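Local coordinates for GAF (Saccharomyces cerevisiae, PDB 1F5M), which reduces the R-enantiomer of free methionine sulfoxide to methionine with thioredoxin as reductant, and so helps protect the yeast cell against oxidative stress, at residues Q27-Y32 and A170-K175; V43-N48 and N174-F179; G99-A104 and V147-C152. One frame throughout, in Å; residues are numbered along the deposited sequence.

Contact 1: Q27-Y32 and A170-K175; sequences QLLLSY and AKLINK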
ATOM      1  N   GLN B  27      -1.835 -10.875  17.730  1.00 31.37           N
ATOM      2  CA  GLN B  27      -2.972 -10.989  16.813  1.00 32.09           C
ATOM      3  C   GLN B  27      -2.565 -10.636  15.401  1.00 29.97           C
ATOM      4  O   GLN B  27      -3.163 -11.115  14.438  1.00 29.75           O
ATOM      5  CB  GLN B  27      -4.100 -10.038  17.213  1.00 33.71           C
ATOM      6  CG  GLN B  27      -5.233 -10.716  17.962  1.00 39.19           C
ATOM      7  CD  GLN B  27      -6.242  -9.718  18.522  1.00 43.31           C
ATOM      8  OE1 GLN B  27      -6.684  -8.786  17.815  1.00 43.34           O
ATOM      9  NE2 GLN B  27      -6.622  -9.909  19.803  1.00 43.68           N
ATOM     10  N   LEU B  28      -1.584  -9.750  15.276  1.00 28.87           N
ATOM     11  CA  LEU B  28      -1.142  -9.346  13.950  1.00 26.48           C
ATOM     12  C   LEU B  28      -0.421 -10.511  13.309  1.00 25.56           C
ATOM     13  O   LEU B  28      -0.678 -10.820  12.153  1.00 25.10           O
ATOM     14  CB  LEU B  28      -0.216  -8.117  14.013  1.00 25.07           C
ATOM     15  CG  LEU B  28       0.275  -7.568  12.668  1.00 24.03           C
ATOM     16  CD1 LEU B  28       0.549  -6.125  12.823  1.00 24.53           C
ATOM     17  CD2 LEU B  28       1.528  -8.290  12.181  1.00 24.07           C
ATOM     18  N   LEU B  29       0.474 -11.167  14.047  1.00 23.21           N
ATOM     19  CA  LEU B  29       1.217 -12.319  13.497  1.00 23.78           C
ATOM     20  C   LEU B  29       0.229 -13.396  13.033  1.00 25.74           C
ATOM     21  O   LEU B  29       0.417 -13.996  11.950  1.00 25.82           O
ATOM     22  CB  LEU B  29       2.179 -12.894  14.552  1.00 23.38           C
ATOM     23  CG  LEU B  29       3.362 -11.996  14.993  1.00 23.93           C
ATOM     24  CD1 LEU B  29       4.156 -12.741  16.056  1.00 23.52           C
ATOM     25  CD2 LEU B  29       4.284 -11.588  13.799  1.00 22.30           C
ATOM     26  N   LEU B  30      -0.828 -13.635  13.831  1.00 25.90           N
ATOM     27  CA  LEU B  30      -1.851 -14.640  13.482  1.00 26.75           C
ATOM     28  C   LEU B  30      -2.647 -14.190  12.249  1.00 25.96           C
ATOM     29  O   LEU B  30      -2.954 -15.003  11.392  1.00 27.82           O
ATOM     30  CB  LEU B  30      -2.812 -14.875  14.645  1.00 28.59           C
ATOM     31  CG  LEU B  30      -2.143 -15.538  15.857  1.00 31.56           C
ATOM     32  CD1 LEU B  30      -3.149 -15.699  16.989  1.00 34.12           C
ATOM     33  CD2 LEU B  30      -1.579 -16.896  15.422  1.00 30.10           C
ATOM     34  N   SER B  31      -2.991 -12.905  12.163  1.00 23.86           N
ATOM     35  CA  SER B  31      -3.717 -12.418  10.984  1.00 22.79           C
ATOM     36  C   SER B  31      -2.818 -12.530   9.736  1.00 23.39           C
ATOM     37  O   SER B  31      -3.267 -12.912   8.675  1.00 24.54           O
ATOM     38  CB  SER B  31      -4.139 -10.955  11.158  1.00 20.74           C
ATOM     39  OG  SER B  31      -5.204 -10.783  12.096  1.00 23.60           O
ATOM     40  N   TYR B  32      -1.548 -12.169   9.844  1.00 23.53           N
ATOM     41  CA  TYR B  32      -0.688 -12.247   8.680  1.00 23.73           C
ATOM     42  C   TYR B  32      -0.623 -13.686   8.172  1.00 25.68           C
ATOM     43  O   TYR B  32      -0.661 -13.938   6.972  1.00 25.23           O
ATOM     44  CB  TYR B  32       0.725 -11.750   8.994  1.00 23.18           C
ATOM     45  CG  TYR B  32       1.646 -11.974   7.831  1.00 20.58           C
ATOM     46  CD1 TYR B  32       1.677 -11.071   6.788  1.00 20.90           C
ATOM     47  CD2 TYR B  32       2.359 -13.171   7.702  1.00 20.29           C
ATOM     48  CE1 TYR B  32       2.367 -11.326   5.646  1.00 18.98           C
ATOM     49  CE2 TYR B  32       3.064 -13.453   6.537  1.00 22.84           C
ATOM     50  CZ  TYR B  32       3.048 -12.509   5.509  1.00 20.32           C
ATOM     51  OH  TYR B  32       3.659 -12.755   4.327  1.00 19.33           O
ATOM     52  N   ALA B 170       9.005 -10.776   9.858  1.00 20.55           N
ATOM     53  CA  ALA B 170       9.894 -10.846   8.729  1.00 21.33           C
ATOM     54  C   ALA B 170      10.143 -12.317   8.399  1.00 24.08           C
ATOM     55  O   ALA B 170      10.236 -12.694   7.238  1.00 26.02           O
ATOM     56  CB  ALA B 170      11.249 -10.090   9.053  1.00 21.56           C
ATOM     57  N   LYS B 171      10.265 -13.153   9.422  1.00 25.87           N
ATOM     58  CA  LYS B 171      10.490 -14.578   9.170  1.00 26.63           C
ATOM     59  C   LYS B 171       9.253 -15.242   8.519  1.00 26.21           C
ATOM     60  O   LYS B 171       9.381 -16.119   7.649  1.00 25.90           O
ATOM     61  CB  LYS B 171      10.869 -15.281  10.477  1.00 25.80           C
ATOM     62  CG  LYS B 171      12.276 -14.956  10.936  1.00 28.01           C
ATOM     63  CD  LYS B 171      12.554 -15.604  12.279  1.00 30.92           C
ATOM     64  CE  LYS B 171      13.948 -15.229  12.785  1.00 34.83           C
ATOM     65  NZ  LYS B 171      14.129 -13.725  12.874  1.00 38.02           N
ATOM     66  N   LEU B 172       8.074 -14.787   8.915  1.00 24.49           N
ATOM     67  CA  LEU B 172       6.820 -15.316   8.390  1.00 25.51           C
ATOM     68  C   LEU B 172       6.625 -14.886   6.944  1.00 24.72           C
ATOM     69  O   LEU B 172       5.952 -15.585   6.144  1.00 26.06           O
ATOM     70  CB  LEU B 172       5.615 -14.822   9.225  1.00 23.67           C
ATOM     71  CG  LEU B 172       5.370 -15.385  10.615  1.00 24.82           C
ATOM     72  CD1 LEU B 172       4.110 -14.789  11.222  1.00 21.77           C
ATOM     73  CD2 LEU B 172       5.257 -16.892  10.527  1.00 27.50           C
ATOM     74  N   ILE B 173       7.188 -13.727   6.615  1.00 24.24           N
ATOM     75  CA  ILE B 173       7.102 -13.177   5.272  1.00 23.39           C
ATOM     76  C   ILE B 173       8.026 -14.014   4.399  1.00 26.22           C
ATOM     77  O   ILE B 173       7.650 -14.444   3.292  1.00 23.64           O
ATOM     78  CB  ILE B 173       7.552 -11.681   5.270  1.00 24.45           C
ATOM     79  CG1 ILE B 173       6.391 -10.817   5.770  1.00 21.05           C
ATOM     80  CG2 ILE B 173       8.044 -11.243   3.886  1.00 20.58           C
ATOM     81  CD1 ILE B 173       6.720  -9.371   5.961  1.00 23.25           C
ATOM     82  N   ASN B 174       9.232 -14.264   4.897  1.00 27.26           N
ATOM     83  CA  ASN B 174      10.185 -15.078   4.129  1.00 28.23           C
ATOM     84  C   ASN B 174       9.619 -16.471   3.783  1.00 29.11           C
ATOM     85  O   ASN B 174       9.811 -16.972   2.660  1.00 30.86           O
ATOM     86  CB  ASN B 174      11.470 -15.285   4.906  1.00 27.94           C
ATOM     87  CG  ASN B 174      12.390 -16.289   4.232  1.00 29.01           C
ATOM     88  OD1 ASN B 174      12.797 -17.277   4.851  1.00 30.32           O
ATOM     89  ND2 ASN B 174      12.728 -16.040   2.959  1.00 24.14           N
ATOM     90  N   LYS B 175       8.948 -17.098   4.751  1.00 29.74           N
ATOM     91  CA  LYS B 175       8.398 -18.441   4.547  1.00 30.45           C
ATOM     92  C   LYS B 175       7.110 -18.448   3.757  1.00 30.33           C
ATOM     93  O   LYS B 175       6.707 -19.491   3.233  1.00 29.42           O
ATOM     94  CB  LYS B 175       8.108 -19.128   5.889  1.00 33.05           C
ATOM     95  CG  LYS B 175       9.308 -19.232   6.813  1.00 36.52           C
ATOM     96  CD  LYS B 175       8.863 -18.997   8.264  1.00 41.39           C
ATOM     97  CE  LYS B 175       8.309 -20.257   8.928  1.00 42.90           C
ATOM     98  NZ  LYS B 175       9.423 -21.250   9.196  1.00 44.28           N
TER

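Contact 2: V43-N48 and N174-F179; sequences VCNLSN and NKSCVF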
ATOM      1  N   VAL B  43       3.498  -9.360  -3.453  1.00 24.04           N
ATOM      2  CA  VAL B  43       2.897  -8.031  -3.432  1.00 21.83           C
ATOM      3  C   VAL B  43       1.625  -8.087  -2.619  1.00 22.05           C
ATOM      4  O   VAL B  43       1.357  -7.212  -1.806  1.00 22.71           O
ATOM      5  CB  VAL B  43       2.569  -7.484  -4.868  1.00 23.24           C
ATOM      6  CG1 VAL B  43       1.893  -6.106  -4.758  1.00 20.12           C
ATOM      7  CG2 VAL B  43       3.863  -7.321  -5.687  1.00 21.96           C
ATOM      8  N   CYS B  44       0.804  -9.099  -2.866  1.00 23.85           N
ATOM      9  CA  CYS B  44      -0.443  -9.242  -2.143  1.00 23.61           C
ATOM     10  C   CYS B  44      -0.198  -9.355  -0.639  1.00 22.97           C
ATOM     11  O   CYS B  44      -0.884  -8.711   0.181  1.00 19.72           O
ATOM     12  CB  CYS B  44      -1.165 -10.492  -2.653  1.00 20.92           C
ATOM     13  SG  CYS B  44      -2.382 -11.231  -1.568  1.00 23.73           S
ATOM     14  N   ASN B  45       0.753 -10.209  -0.296  1.00 22.14           N
ATOM     15  CA  ASN B  45       1.080 -10.463   1.090  1.00 23.31           C
ATOM     16  C   ASN B  45       1.682  -9.242   1.786  1.00 23.44           C
ATOM     17  O   ASN B  45       1.312  -8.957   2.920  1.00 24.28           O
ATOM     18  CB  ASN B  45       2.005 -11.671   1.200  1.00 23.04           C
ATOM     19  CG  ASN B  45       1.300 -12.987   0.837  1.00 23.66           C
ATOM     20  OD1 ASN B  45       0.085 -13.092   0.935  1.00 21.96           O
ATOM     21  ND2 ASN B  45       2.074 -13.990   0.413  1.00 24.57           N
ATOM     22  N   LEU B  46       2.589  -8.507   1.132  1.00 23.23           N
ATOM     23  CA  LEU B  46       3.123  -7.320   1.806  1.00 21.11           C
ATOM     24  C   LEU B  46       2.133  -6.194   1.817  1.00 20.49           C
ATOM     25  O   LEU B  46       2.190  -5.354   2.691  1.00 18.82           O
ATOM     26  CB  LEU B  46       4.432  -6.809   1.173  1.00 22.40           C
ATOM     27  CG  LEU B  46       5.626  -7.735   1.278  1.00 23.58           C
ATOM     28  CD1 LEU B  46       6.923  -6.982   0.987  1.00 23.30           C
ATOM     29  CD2 LEU B  46       5.636  -8.356   2.657  1.00 22.91           C
ATOM     30  N   SER B  47       1.198  -6.142   0.858  1.00 19.04           N
ATOM     31  CA  SER B  47       0.235  -5.063   0.900  1.00 17.90           C
ATOM     32  C   SER B  47      -0.669  -5.213   2.109  1.00 16.75           C
ATOM     33  O   SER B  47      -0.948  -4.237   2.762  1.00 16.58           O
ATOM     34  CB  SER B  47      -0.613  -5.051  -0.377  1.00 17.59           C
ATOM     35  OG  SER B  47       0.215  -4.681  -1.468  1.00 22.11           O
ATOM     36  N   ASN B  48      -1.185  -6.415   2.375  1.00 15.57           N
ATOM     37  CA  ASN B  48      -2.036  -6.599   3.552  1.00 16.72           C
ATOM     38  C   ASN B  48      -1.175  -6.448   4.805  1.00 16.93           C
ATOM     39  O   ASN B  48      -1.607  -5.871   5.809  1.00 15.36           O
ATOM     40  CB  ASN B  48      -2.708  -7.965   3.541  1.00 15.53           C
ATOM     41  CG  ASN B  48      -4.039  -7.923   2.782  1.00 16.41           C
ATOM     42  OD1 ASN B  48      -4.655  -6.880   2.711  1.00 16.09           O
ATOM     43  ND2 ASN B  48      -4.473  -9.033   2.251  1.00 16.59           N
ATOM     44  N   ASN B 174       9.232 -14.264   4.897  1.00 27.26           N
ATOM     45  CA  ASN B 174      10.185 -15.078   4.129  1.00 28.23           C
ATOM     46  C   ASN B 174       9.619 -16.471   3.783  1.00 29.11           C
ATOM     47  O   ASN B 174       9.811 -16.972   2.660  1.00 30.86           O
ATOM     48  CB  ASN B 174      11.470 -15.285   4.906  1.00 27.94           C
ATOM     49  CG  ASN B 174      12.390 -16.289   4.232  1.00 29.01           C
ATOM     50  OD1 ASN B 174      12.797 -17.277   4.851  1.00 30.32           O
ATOM     51  ND2 ASN B 174      12.728 -16.040   2.959  1.00 24.14           N
ATOM     52  N   LYS B 175       8.948 -17.098   4.751  1.00 29.74           N
ATOM     53  CA  LYS B 175       8.398 -18.441   4.547  1.00 30.45           C
ATOM     54  C   LYS B 175       7.110 -18.448   3.757  1.00 30.33           C
ATOM     55  O   LYS B 175       6.707 -19.491   3.233  1.00 29.42           O
ATOM     56  CB  LYS B 175       8.108 -19.128   5.889  1.00 33.05           C
ATOM     57  CG  LYS B 175       9.308 -19.232   6.813  1.00 36.52           C
ATOM     58  CD  LYS B 175       8.863 -18.997   8.264  1.00 41.39           C
ATOM     59  CE  LYS B 175       8.309 -20.257   8.928  1.00 42.90           C
ATOM     60  NZ  LYS B 175       9.423 -21.250   9.196  1.00 44.28           N
ATOM     61  N   SER B 176       6.437 -17.303   3.694  1.00 28.67           N
ATOM     62  CA  SER B 176       5.158 -17.232   3.009  1.00 27.47           C
ATOM     63  C   SER B 176       5.212 -16.593   1.637  1.00 27.60           C
ATOM     64  O   SER B 176       4.269 -16.714   0.839  1.00 27.84           O
ATOM     65  CB  SER B 176       4.140 -16.472   3.893  1.00 28.89           C
ATOM     66  OG  SER B 176       4.433 -15.084   3.986  1.00 25.57           O
ATOM     67  N   CYS B 177       6.292 -15.890   1.356  1.00 27.49           N
ATOM     68  CA  CYS B 177       6.392 -15.211   0.084  1.00 28.55           C
ATOM     69  C   CYS B 177       7.527 -15.739  -0.749  1.00 30.67           C
ATOM     70  O   CYS B 177       8.523 -16.265  -0.237  1.00 34.18           O
ATOM     71  CB  CYS B 177       6.616 -13.714   0.287  1.00 23.70           C
ATOM     72  SG  CYS B 177       5.401 -12.850   1.311  1.00 25.23           S
ATOM     73  N   VAL B 178       7.366 -15.590  -2.051  1.00 31.83           N
ATOM     74  CA  VAL B 178       8.384 -15.974  -2.998  1.00 32.34           C
ATOM     75  C   VAL B 178       8.780 -14.652  -3.662  1.00 32.87           C
ATOM     76  O   VAL B 178       7.999 -14.019  -4.376  1.00 35.01           O
ATOM     77  CB  VAL B 178       7.848 -16.952  -4.052  1.00 32.53           C
ATOM     78  CG1 VAL B 178       8.850 -17.077  -5.193  1.00 33.16           C
ATOM     79  CG2 VAL B 178       7.628 -18.335  -3.430  1.00 33.57           C
ATOM     80  N   PHE B 179       9.991 -14.211  -3.395  1.00 34.47           N
ATOM     81  CA  PHE B 179      10.472 -12.972  -3.980  1.00 34.98           C
ATOM     82  C   PHE B 179      11.218 -13.247  -5.292  1.00 38.47           C
ATOM     83  O   PHE B 179      11.104 -12.412  -6.226  1.00 40.20           O
ATOM     84  CB  PHE B 179      11.386 -12.275  -2.981  1.00 31.94           C
ATOM     85  CG  PHE B 179      10.654 -11.688  -1.829  1.00 30.51           C
ATOM     86  CD1 PHE B 179      10.507 -12.399  -0.643  1.00 30.15           C
ATOM     87  CD2 PHE B 179      10.065 -10.433  -1.941  1.00 29.73           C
ATOM     88  CE1 PHE B 179       9.779 -11.864   0.422  1.00 30.56           C
ATOM     89  CE2 PHE B 179       9.327  -9.883  -0.876  1.00 29.33           C
ATOM     90  CZ  PHE B 179       9.185 -10.592   0.300  1.00 27.55           C
TER

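Contact 3: G99-A104 and V147-C152; sequences GVCGTA and VIDIDC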
ATOM      1  N   GLY B  99      21.317   5.446   4.520  1.00 22.94           N
ATOM      2  CA  GLY B  99      20.127   5.767   5.291  1.00 22.81           C
ATOM      3  C   GLY B  99      19.738   4.624   6.203  1.00 21.78           C
ATOM      4  O   GLY B  99      20.329   3.550   6.142  1.00 26.27           O
ATOM      5  N   VAL B 100      18.715   4.826   7.012  1.00 23.01           N
ATOM      6  CA  VAL B 100      18.282   3.790   7.917  1.00 22.81           C
ATOM      7  C   VAL B 100      17.893   2.519   7.181  1.00 22.31           C
ATOM      8  O   VAL B 100      18.362   1.437   7.549  1.00 22.25           O
ATOM      9  CB  VAL B 100      17.118   4.249   8.811  1.00 22.81           C
ATOM     10  CG1 VAL B 100      16.782   3.106   9.798  1.00 23.17           C
ATOM     11  CG2 VAL B 100      17.506   5.532   9.571  1.00 19.87           C
ATOM     12  N   CYS B 101      17.041   2.624   6.153  1.00 22.18           N
ATOM     13  CA  CYS B 101      16.657   1.448   5.398  1.00 22.56           C
ATOM     14  C   CYS B 101      17.850   0.762   4.727  1.00 23.10           C
ATOM     15  O   CYS B 101      17.987  -0.463   4.796  1.00 22.39           O
ATOM     16  CB  CYS B 101      15.636   1.808   4.273  1.00 24.64           C
ATOM     17  SG  CYS B 101      13.933   2.052   4.804  1.00 27.73           S
ATOM     18  N   GLY B 102      18.697   1.551   4.066  1.00 24.05           N
ATOM     19  CA  GLY B 102      19.848   0.985   3.373  1.00 25.38           C
ATOM     20  C   GLY B 102      20.847   0.370   4.352  1.00 25.15           C
ATOM     21  O   GLY B 102      21.542  -0.598   4.029  1.00 25.46           O
ATOM     22  N   THR B 103      20.916   0.892   5.564  1.00 25.01           N
ATOM     23  CA  THR B 103      21.865   0.297   6.511  1.00 25.17           C
ATOM     24  C   THR B 103      21.284  -0.988   7.138  1.00 26.42           C
ATOM     25  O   THR B 103      22.024  -1.955   7.444  1.00 25.33           O
ATOM     26  CB  THR B 103      22.264   1.330   7.514  1.00 25.25           C
ATOM     27  OG1 THR B 103      22.750   2.466   6.790  1.00 27.15           O
ATOM     28  CG2 THR B 103      23.371   0.822   8.437  1.00 23.25           C
ATOM     29  N   ALA B 104      19.959  -1.040   7.287  1.00 26.21           N
ATOM     30  CA  ALA B 104      19.364  -2.269   7.825  1.00 27.01           C
ATOM     31  C   ALA B 104      19.632  -3.388   6.827  1.00 26.50           C
ATOM     32  O   ALA B 104      19.762  -4.561   7.200  1.00 27.05           O
ATOM     33  CB  ALA B 104      17.870  -2.109   7.994  1.00 27.51           C
ATOM     34  N   VAL B 147      13.149  -4.881   3.404  1.00 23.17           N
ATOM     35  CA  VAL B 147      13.056  -4.412   4.778  1.00 22.48           C
ATOM     36  C   VAL B 147      11.642  -4.001   5.111  1.00 22.40           C
ATOM     37  O   VAL B 147      10.823  -3.722   4.215  1.00 22.50           O
ATOM     38  CB  VAL B 147      13.934  -3.167   5.052  1.00 22.93           C
ATOM     39  CG1 VAL B 147      15.407  -3.449   4.744  1.00 25.42           C
ATOM     40  CG2 VAL B 147      13.433  -1.998   4.215  1.00 24.19           C
ATOM     41  N   ILE B 148      11.349  -4.027   6.405  1.00 21.38           N
ATOM     42  CA  ILE B 148      10.079  -3.578   6.941  1.00 22.01           C
ATOM     43  C   ILE B 148      10.468  -2.229   7.528  1.00 22.78           C
ATOM     44  O   ILE B 148      11.413  -2.139   8.328  1.00 22.77           O
ATOM     45  CB  ILE B 148       9.578  -4.479   8.067  1.00 22.25           C
ATOM     46  CG1 ILE B 148       9.503  -5.938   7.599  1.00 19.16           C
ATOM     47  CG2 ILE B 148       8.230  -3.998   8.520  1.00 23.58           C
ATOM     48  CD1 ILE B 148       8.940  -6.888   8.662  1.00 21.19           C
ATOM     49  N   ASP B 149       9.736  -1.190   7.133  1.00 21.36           N
ATOM     50  CA  ASP B 149      10.043   0.180   7.534  1.00 20.67           C
ATOM     51  C   ASP B 149       8.847   0.921   8.157  1.00 18.32           C
ATOM     52  O   ASP B 149       7.729   1.032   7.544  1.00 15.20           O
ATOM     53  CB  ASP B 149      10.541   0.927   6.261  1.00 21.54           C
ATOM     54  CG  ASP B 149      11.114   2.333   6.528  1.00 22.32           C
ATOM     55  OD1 ASP B 149      11.380   2.713   7.688  1.00 23.42           O
ATOM     56  OD2 ASP B 149      11.352   3.067   5.533  1.00 25.01           O
ATOM     57  N   ILE B 150       9.032   1.393   9.375  1.00 15.73           N
ATOM     58  CA  ILE B 150       7.969   2.189  10.027  1.00 15.03           C
ATOM     59  C   ILE B 150       8.479   3.557  10.437  1.00 19.62           C
ATOM     60  O   ILE B 150       9.537   3.645  11.122  1.00 19.07           O
ATOM     61  CB  ILE B 150       7.445   1.480  11.282  1.00 15.93           C
ATOM     62  CG1 ILE B 150       7.139   0.016  10.961  1.00 19.07           C
ATOM     63  CG2 ILE B 150       6.209   2.179  11.809  1.00 12.51           C
ATOM     64  CD1 ILE B 150       6.487  -0.765  12.156  1.00 18.27           C
ATOM     65  N   ASP B 151       7.755   4.632  10.080  1.00 18.19           N
ATOM     66  CA  ASP B 151       8.193   6.004  10.459  1.00 18.55           C
ATOM     67  C   ASP B 151       7.231   6.513  11.546  1.00 20.23           C
ATOM     68  O   ASP B 151       6.037   6.188  11.517  1.00 16.98           O
ATOM     69  CB  ASP B 151       8.087   7.032   9.319  1.00 20.55           C
ATOM     70  CG  ASP B 151       9.117   6.852   8.241  1.00 22.75           C
ATOM     71  OD1 ASP B 151       9.804   5.829   8.226  1.00 23.79           O
ATOM     72  OD2 ASP B 151       9.216   7.741   7.359  1.00 25.99           O
ATOM     73  N   CYS B 152       7.746   7.327  12.473  1.00 17.34           N
ATOM     74  CA  CYS B 152       6.926   7.926  13.539  1.00 18.60           C
ATOM     75  C   CYS B 152       7.102   9.434  13.579  1.00 19.59           C
ATOM     76  O   CYS B 152       8.216   9.943  13.403  1.00 19.23           O
ATOM     77  CB  CYS B 152       7.321   7.311  14.909  1.00 17.91           C
ATOM     78  SG  CYS B 152       6.461   7.989  16.363  1.00 22.14           S
TER

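Contact 1: Q27-Y32 and A170-K175
The flat group here is the phenol of Tyr32, which reaches across to Leu172 and Ile173 on the facing helix. At its edge, near the ring plane, sits the backbone carbonyl of Leu172, with CE2 of Tyr32 3.6 Å from Leu172 O. The same side of the ring brings CD2 and CE2 against CB of Leu172, the CE2 to CB distance being 4.0 Å, while the two side chains slide past each other in opposite directions. Farther out, CG1 of Ile173 approaches the ring at a slant, 3.8 Å from Tyr32 CZ, and Tyr32 OH lies 3.6 Å from Ile173 CA. With CG anti to the backbone N (chi1 174°), the ring extends out from its own helix, which is how it spans the distance. Helix 21-36 and helix 160-176 run nearly parallel here, 5° apart with their axes 10.8 Å from each other. Helix 42-59 also touches both: Leu28 packs on its Leu52 and Ala56, and Ile173 on its Leu46, giving the bundle of helices on one side of the sheet of this GAF domain. One turn before Tyr32, Leu29 crosses Leu172 at about a right angle, CD2 of Leu29 4.1 Å from CD1 of Leu172; that same CD1 also lies 3.8 Å from Leu29 O. Leu29 further packs on Phe165 and Leu169. Cutting Tyr32 back to an alanine would probably open a gap beside Leu172 and Ile173 and deprive Ser176 of its phenolic partner. That serine, one turn on from Leu172, takes the polar end of the buried ring: its OG is hydrogen-bonded to Tyr32 OH and to Leu172 O.

Contact 2: V43-N48 and N174-F179
Asn45, midway along helical segment 43-48, faces Cys177 just where the chain leaves helix 160-176 and turns extended, their CA atoms 7.2 Å apart. The thiol lies alongside the asparagine: Cys177 SG is 3.6 Å from Asn45 CB, and the amide folds over toward it, so that ND2 of Asn45 makes a weak hydrogen bond to SG of Cys177, 3.6 Å long with an N-H...S angle of 151°. ND2 also comes within 3.5 Å of Ser176 O, but its stronger partner is the carbonyl of Gln39, ahead of the helix. One residue on, Leu46 sends CD1 to the edge of the Phe179 ring, near its plane, 4.2 Å from Phe179 CE2; the ring itself is stacked with Trp42. The last residues are thus laid along the start of helix 42-59, and Val178 adds backbone hydrogen bonds to Val40. On this helix Ser47 OG donates back to Val43 O, 2.8 Å away and above the carbonyl plane. From the same turns the helix meets the second subunit, where Val43 packs on Val43 of the other chain and Asn48 OD1 takes the backbone N-H of Ala90 of the second subunit. Chemically, one buried amide nitrogen serves two partners, more strongly an oxygen and weakly a sulfur, and so probably fixes which way the Asn45 amide is turned while placing the thiol against it.

Contact 3: G99-A104 and V147-C152
Cys101 and Ala104 of helix 99-107 both meet Val147 on strand 144-152, whose side chain points toward the helix. The valine divides its two methyls between the helix backbone with Ala104 and the thiol of Cys101. CG1 of Val147 lies 3.9 Å from Cys101 O and 4.3 Å from Ala104 CB, whereas CG2 of Val147 turns to the thiol, 4.1 Å from Cys101 SG. Asp149, its CG anti to the backbone N (chi1 -171°), holds its carboxylate in front of that same sulfur, but SG and OD2 are modelled too close together, and this approach is doubtful. Helix and strand run roughly antiparallel at 153°, with axes 9.1 Å apart. Within the helix, Thr103 OG1 donates to Gly99 O at 2.7 Å, from above the carbonyl plane. Two residues farther along the strand comes Asp151, and Glu132 of strand 131-138 lies close to both aspartates. The helix lies over the sheet face on which GAF domains commonly bind small molecules, so a ligand site here is plausible. Its chemistry is mixed: Val147 packs against Cys101 and Ala104 by apolar contact, while Asp149, Asp151 and Glu132 gather their carboxylates nearby, with the Cys101 thiol only doubtfully placed against them.

How the contacts relate
Contacts 1 and 2 sit side by side, their centres about 9 Å apart, and share Asn174 and Lys175 near the end of helix 160-176. Helices 21-36 and 42-59, consecutive in the chain, both pack on that last helix, so the start and finish of the protein are brought together. Contact 3 lies about 18 Å from either, between centres, and uses residues that fall between the two ends in sequence. Strand 144-152 links the halves: Ile148 points away from helix 99-107 and packs on Ala170 and Ile173 of contact 1. The central antiparallel sheet therefore separates these three helices, of which 42-59 also meets the second subunit at 43-48, from the face carrying the probable pocket.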